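Glutamate--tRNA ligase (Elizabethkingia anophelis, PDB 6B1Z) catalyses the ATP-dependent attachment of glutamate to its cognate tRNA, as a class I aminoacyl-tRNA synthetase. Local coordinates at residues 36-39 with 40-44; 57-60 with 61-64; 371-374 with 375-379. All blocks are in the same frame, centred on the assembly; numbering follows the deposited sequence.

Interaction 1 of 3, residues 36-39 with 40-44; sequences YLFA and KHNGG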
# COMPACT_ATOMS: atom_id res chain seq x y z
N TYR A 36 -4.54 10.82 7.64
CA TYR A 36 -6.00 10.80 7.78
C TYR A 36 -6.41 10.54 9.22
O TYR A 36 -7.24 11.27 9.79
CB TYR A 36 -6.56 9.72 6.85
CG TYR A 36 -8.07 9.65 6.78
CD1 TYR A 36 -8.81 10.62 6.13
CD2 TYR A 36 -8.75 8.58 7.37
CE1 TYR A 36 -10.18 10.54 6.06
CE2 TYR A 36 -10.12 8.50 7.31
CZ TYR A 36 -10.84 9.48 6.65
OH TYR A 36 -12.22 9.40 6.60
N LEU A 37 -5.82 9.51 9.83
CA LEU A 37 -6.16 9.18 11.21
C LEU A 37 -5.82 10.32 12.16
O LEU A 37 -6.61 10.64 13.05
CB LEU A 37 -5.43 7.90 11.64
CG LEU A 37 -5.80 6.61 10.91
CD1 LEU A 37 -4.96 5.43 11.41
CD2 LEU A 37 -7.29 6.31 11.07
N PHE A 38 -4.67 10.96 11.96
CA PHE A 38 -4.29 12.07 12.83
C PHE A 38 -5.24 13.25 12.67
O PHE A 38 -5.68 13.84 13.66
CB PHE A 38 -2.84 12.49 12.55
CG PHE A 38 -2.31 13.53 13.51
CD1 PHE A 38 -1.91 13.18 14.79
CD2 PHE A 38 -2.21 14.86 13.12
CE1 PHE A 38 -1.43 14.14 15.66
CE2 PHE A 38 -1.73 15.81 14.00
CZ PHE A 38 -1.33 15.45 15.26
N ALA A 39 -5.58 13.59 11.43
CA ALA A 39 -6.52 14.69 11.21
C ALA A 39 -7.89 14.37 11.79
O ALA A 39 -8.48 15.19 12.52
CB ALA A 39 -6.63 15.01 9.72
N LYS A 40 -8.42 13.18 11.51
CA LYS A 40 -9.78 12.89 11.98
C LYS A 40 -9.83 12.72 13.49
O LYS A 40 -10.80 13.14 14.14
CB LYS A 40 -10.33 11.65 11.27
CG LYS A 40 -10.57 11.83 9.77
CD LYS A 40 -11.40 13.09 9.44
CE LYS A 40 -10.76 13.91 8.30
NZ LYS A 40 -11.25 15.33 8.17
N HIS A 41 -8.79 12.12 14.08
CA HIS A 41 -8.73 11.99 15.54
C HIS A 41 -8.83 13.34 16.22
O HIS A 41 -9.45 13.48 17.29
CB HIS A 41 -7.43 11.28 15.94
CG HIS A 41 -7.25 11.11 17.42
ND1 HIS A 41 -7.82 10.07 18.12
CD2 HIS A 41 -6.56 11.84 18.32
CE1 HIS A 41 -7.48 10.17 19.40
NE2 HIS A 41 -6.72 11.23 19.54
N ASN A 42 -8.24 14.37 15.61
CA ASN A 42 -8.17 15.69 16.20
C ASN A 42 -9.17 16.68 15.58
O ASN A 42 -9.08 17.88 15.86
CB ASN A 42 -6.74 16.22 16.08
CG ASN A 42 -5.79 15.46 16.98
OD1 ASN A 42 -5.88 15.57 18.20
ND2 ASN A 42 -4.91 14.66 16.39
N GLY A 43 -10.12 16.19 14.79
CA GLY A 43 -11.12 17.07 14.20
C GLY A 43 -10.55 18.08 13.23
O GLY A 43 -11.07 19.20 13.13
N GLY A 44 -9.48 17.72 12.52
CA GLY A 44 -8.80 18.61 11.62
C GLY A 44 -8.97 18.21 10.16
O GLY A 44 -9.84 17.40 9.81
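K40 N donates to Y36 O at 2.8 Å, and H41 N to L37 O at the same length. These are ordinary helical bonds of helix 26-41. N42 N continues the pattern to F38 O at 3.3 Å, and N42 ND2 adds a second bond to that oxygen at 3.0 Å. The two donors approach from opposite faces of the carbonyl plane. The amide can fold back because N42 CG lies beside its own backbone N (chi1 -69°). G44 N then closes on A39 O at 2.7 Å, and G43 N bonds to K40 O. This is a Schellman motif, with G43 as the C-prime residue of positive phi. It ends the helix of the beta-alpha-beta unit made by strand 13-16, helix 26-41 and strand 45-48.

Two aromatic rings carry the side-chain contacts. K40 CG sits over one face of the Y36 ring, 4.0 Å from its centroid, in a CH-pi contact. N42 ND2 lies over one face of the F38 ring, 3.6 Å from F38 CE1, with amide and ring planes 61° apart.

The charged end of K40 has two partners. Its chain bends at chi2 and chi3. K40 NZ bonds to G44 O at 3.0 Å and forms a salt bridge with D78. H41 ND1 bonds to I331 O of helix 327-333, which L37 also touches.

Interaction 2 of 3, residues 57-60 with 61-64; sequences RYVP and GSEE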
# COMPACT_ATOMS: atom_id res chain seq x y z
N ARG A 57 9.47 13.76 -14.75
CA ARG A 57 9.21 12.48 -14.10
C ARG A 57 7.72 12.16 -14.04
O ARG A 57 7.33 11.18 -13.40
CB ARG A 57 9.81 12.48 -12.69
CG ARG A 57 11.34 12.50 -12.69
CD ARG A 57 11.90 12.18 -11.31
NE ARG A 57 11.37 10.93 -10.76
CZ ARG A 57 10.55 10.87 -9.72
NH1 ARG A 57 10.17 11.98 -9.10
NH2 ARG A 57 10.11 9.69 -9.30
N TYR A 58 6.89 12.96 -14.71
CA TYR A 58 5.45 12.79 -14.64
C TYR A 58 5.01 11.52 -15.36
O TYR A 58 5.51 11.20 -16.44
CB TYR A 58 4.76 14.01 -15.25
CG TYR A 58 3.29 13.82 -15.58
CD1 TYR A 58 2.33 13.85 -14.58
CD2 TYR A 58 2.88 13.61 -16.89
CE1 TYR A 58 0.99 13.67 -14.87
CE2 TYR A 58 1.54 13.44 -17.19
CZ TYR A 58 0.60 13.47 -16.18
OH TYR A 58 -0.73 13.29 -16.47
N VAL A 59 4.07 10.81 -14.76
CA VAL A 59 3.50 9.60 -15.33
C VAL A 59 2.01 9.85 -15.54
O VAL A 59 1.29 10.12 -14.57
CB VAL A 59 3.72 8.37 -14.44
CG1 VAL A 59 3.10 7.13 -15.07
CG2 VAL A 59 5.21 8.17 -14.18
N PRO A 60 1.51 9.80 -16.77
CA PRO A 60 0.08 10.07 -17.00
C PRO A 60 -0.80 9.13 -16.20
O PRO A 60 -0.58 7.92 -16.16
CB PRO A 60 -0.09 9.87 -18.51
CG PRO A 60 1.28 10.13 -19.07
CD PRO A 60 2.24 9.62 -18.03
N GLY A 61 -1.81 9.70 -15.53
CA GLY A 61 -2.74 8.94 -14.73
C GLY A 61 -2.39 8.80 -13.27
O GLY A 61 -3.15 8.16 -12.52
N SER A 62 -1.27 9.37 -12.82
CA SER A 62 -0.83 9.15 -11.44
C SER A 62 -1.73 9.86 -10.44
O SER A 62 -2.03 9.32 -9.37
CB SER A 62 0.61 9.60 -11.26
OG SER A 62 1.51 8.83 -12.04
N GLU A 63 -2.15 11.09 -10.75
CA GLU A 63 -3.08 11.77 -9.86
C GLU A 63 -4.38 10.99 -9.76
O GLU A 63 -4.91 10.80 -8.65
CB GLU A 63 -3.34 13.19 -10.35
CG GLU A 63 -4.34 13.94 -9.48
CD GLU A 63 -4.54 15.37 -9.95
OE1 GLU A 63 -3.53 16.03 -10.26
OE2 GLU A 63 -5.71 15.80 -10.03
N GLU A 64 -4.90 10.53 -10.90
CA GLU A 64 -6.10 9.70 -10.91
C GLU A 64 -5.89 8.42 -10.11
O GLU A 64 -6.76 8.02 -9.33
CB GLU A 64 -6.51 9.38 -12.35
CG GLU A 64 -6.95 10.59 -13.18
CD GLU A 64 -5.80 11.31 -13.88
OE1 GLU A 64 -4.66 11.31 -13.36
OE2 GLU A 64 -6.04 11.87 -14.97
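V59 and S62 form the tight part of this contact. V59 O accepts two bonds from S62. S62 OG donates one at 2.8 Å and S62 N donates the other at 3.2 Å. Both donors reach the oxygen from the same face of its carbonyl plane, and both are tilted from that plane. With chi1 at -64°, S62 OG sits on the backbone N side, and the two donors of the residue converge on V59 O. That placement also brings S62 OG to 3.3 Å from V59 CB. The serine is buried. G22 N bonds to the same hydroxyl oxygen, and V59 shares backbone bonding with P20. The turn is thus tied to the loop containing P20 and G22.

The other side is looser. The Y58 ring turns one face to P60 N, 3.6 Å above the ring plane and toward its rim. Y58 OH comes only to 3.9 Å from G61 N. Y58 and P60 are both exposed to solvent, and the packing here is correspondingly loose. E63 of the new helix pairs with R91 in a salt bridge.

G61 sits at the bend. Its phi is 93°, a backbone conformation that glycine takes readily, as is usual for the third residue of a type II turn. The geometry from V59 to S62 is that of a type II beta turn. Its third residue, G61, is also the N-cap position of helix 62-73 in the class I catalytic domain.

Interaction 3 of 3, residues 371-374 with 375-379; sequences FKKV and LAENN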
# COMPACT_ATOMS: atom_id res chain seq x y z
N PHE A 371 -18.03 -13.84 -5.89
CA PHE A 371 -18.02 -15.28 -6.15
C PHE A 371 -18.61 -15.59 -7.52
O PHE A 371 -18.06 -16.42 -8.26
CB PHE A 371 -18.76 -16.03 -5.04
CG PHE A 371 -18.74 -17.52 -5.20
CD1 PHE A 371 -17.53 -18.21 -5.25
CD2 PHE A 371 -19.91 -18.25 -5.25
CE1 PHE A 371 -17.50 -19.60 -5.39
CE2 PHE A 371 -19.90 -19.64 -5.37
CZ PHE A 371 -18.68 -20.31 -5.44
N LYS A 372 -19.72 -14.95 -7.87
CA LYS A 372 -20.32 -15.19 -9.18
C LYS A 372 -19.40 -14.73 -10.30
O LYS A 372 -19.42 -15.33 -11.39
CB LYS A 372 -21.68 -14.47 -9.27
CG LYS A 372 -22.77 -15.15 -8.44
CD LYS A 372 -24.10 -14.43 -8.54
CE LYS A 372 -24.66 -14.51 -9.95
NZ LYS A 372 -26.11 -14.12 -9.98
N LYS A 373 -18.63 -13.67 -10.07
CA LYS A 373 -17.65 -13.23 -11.05
C LYS A 373 -16.57 -14.29 -11.25
O LYS A 373 -16.20 -14.60 -12.39
CB LYS A 373 -17.04 -11.90 -10.58
CG LYS A 373 -16.08 -11.22 -11.54
CD LYS A 373 -15.77 -9.82 -11.02
CE LYS A 373 -14.83 -9.05 -11.94
NZ LYS A 373 -13.48 -9.68 -11.99
N VAL A 374 -16.08 -14.88 -10.16
CA VAL A 374 -15.09 -15.95 -10.30
C VAL A 374 -15.68 -17.14 -11.06
O VAL A 374 -15.04 -17.71 -11.95
CB VAL A 374 -14.55 -16.37 -8.92
CG1 VAL A 374 -13.61 -17.57 -9.04
CG2 VAL A 374 -13.82 -15.21 -8.26
N LEU A 375 -16.93 -17.52 -10.74
CA LEU A 375 -17.55 -18.63 -11.45
C LEU A 375 -17.65 -18.33 -12.94
O LEU A 375 -17.33 -19.18 -13.78
CB LEU A 375 -18.94 -18.92 -10.87
CG LEU A 375 -18.98 -19.43 -9.42
CD1 LEU A 375 -20.39 -19.89 -9.05
CD2 LEU A 375 -18.00 -20.55 -9.20
N ALA A 376 -18.10 -17.12 -13.29
CA ALA A 376 -18.25 -16.77 -14.70
C ALA A 376 -16.90 -16.82 -15.42
O ALA A 376 -16.82 -17.31 -16.56
CB ALA A 376 -18.88 -15.39 -14.82
N GLU A 377 -15.83 -16.37 -14.76
CA GLU A 377 -14.50 -16.43 -15.35
C GLU A 377 -14.05 -17.86 -15.61
O GLU A 377 -13.20 -18.09 -16.48
CB GLU A 377 -13.48 -15.73 -14.45
CG GLU A 377 -13.60 -14.21 -14.41
CD GLU A 377 -12.72 -13.57 -13.35
OE1 GLU A 377 -12.03 -14.31 -12.62
OE2 GLU A 377 -12.72 -12.33 -13.25
N ASN A 378 -14.60 -18.83 -14.88
CA ASN A 378 -14.29 -20.24 -15.05
C ASN A 378 -15.38 -21.00 -15.80
O ASN A 378 -15.43 -22.23 -15.72
CB ASN A 378 -14.01 -20.87 -13.69
CG ASN A 378 -12.70 -20.40 -13.09
OD1 ASN A 378 -11.64 -20.94 -13.40
ND2 ASN A 378 -12.76 -19.37 -12.26
N ASN A 379 -16.27 -20.28 -16.49
CA ASN A 379 -17.32 -20.89 -17.31
C ASN A 379 -18.20 -21.83 -16.48
O ASN A 379 -18.58 -22.91 -16.94
CB ASN A 379 -16.72 -21.63 -18.51
CG ASN A 379 -15.86 -20.72 -19.38
OD1 ASN A 379 -16.21 -19.57 -19.63
ND2 ASN A 379 -14.73 -21.25 -19.83
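V374 O is gripped twice by N378. The side-chain N378 ND2 donates at 2.8 Å with an N-H...O angle of 160°. The backbone N378 N adds a weak bond at 3.2 Å. ND2 lies above the carbonyl plane of V374, whereas the oxygen lies in the plane of the N378 amide. The amide runs beside V374, and ND2 is 3.8 Å from V374 CG1.

L375 packs on F371 one turn back. L375 CG sits over one face of the ring, 4.1 Å from the centroid, in a CH-pi contact. Both methyls also touch the ring, the nearest pair being L375 CD1 and F371 CE2 at 3.7 Å. With F371 CG anti to the backbone N (chi1 -177°), the ring lies beneath the L375 side chain. Helices 384-394 and 401-406 touch this apolar side.

K373 and E377 form an exposed salt bridge, NZ to OE2 at 3.0 Å. K373 bends at chi4 to bring NZ to the carboxylate. K372 pairs instead with D384.

N379 N bonds to A376 O, and V380 N to L375 O. N379, of positive phi, is the C-prime residue of this Schellman motif. The motif ends helix 364-377, within the helical anticodon-binding region.

Interactions 1 and 2 lie in the catalytic domain, about 28 Å apart between centres. Interaction 3 belongs to the anticodon-binding domain, with its centre about 40 Å from that of interaction 1 and about 33 Å from that of interaction 2. The three share no helix or strand. Interactions 1 and 3 are both partly buried helix C-termini, each combining an aromatic CH-pi contact with an asparagine amide bonded to a carbonyl. They differ in the C-prime residue, glycine in 36-44 and asparagine in 371-379. A lysine also bonds differently in each: to a backbone oxygen and an aspartate in interaction 1, to a glutamate within interaction 3. Interaction 2 is a surface contact at a helix start. It relies on serine and backbone bonds, with no CH-pi contact.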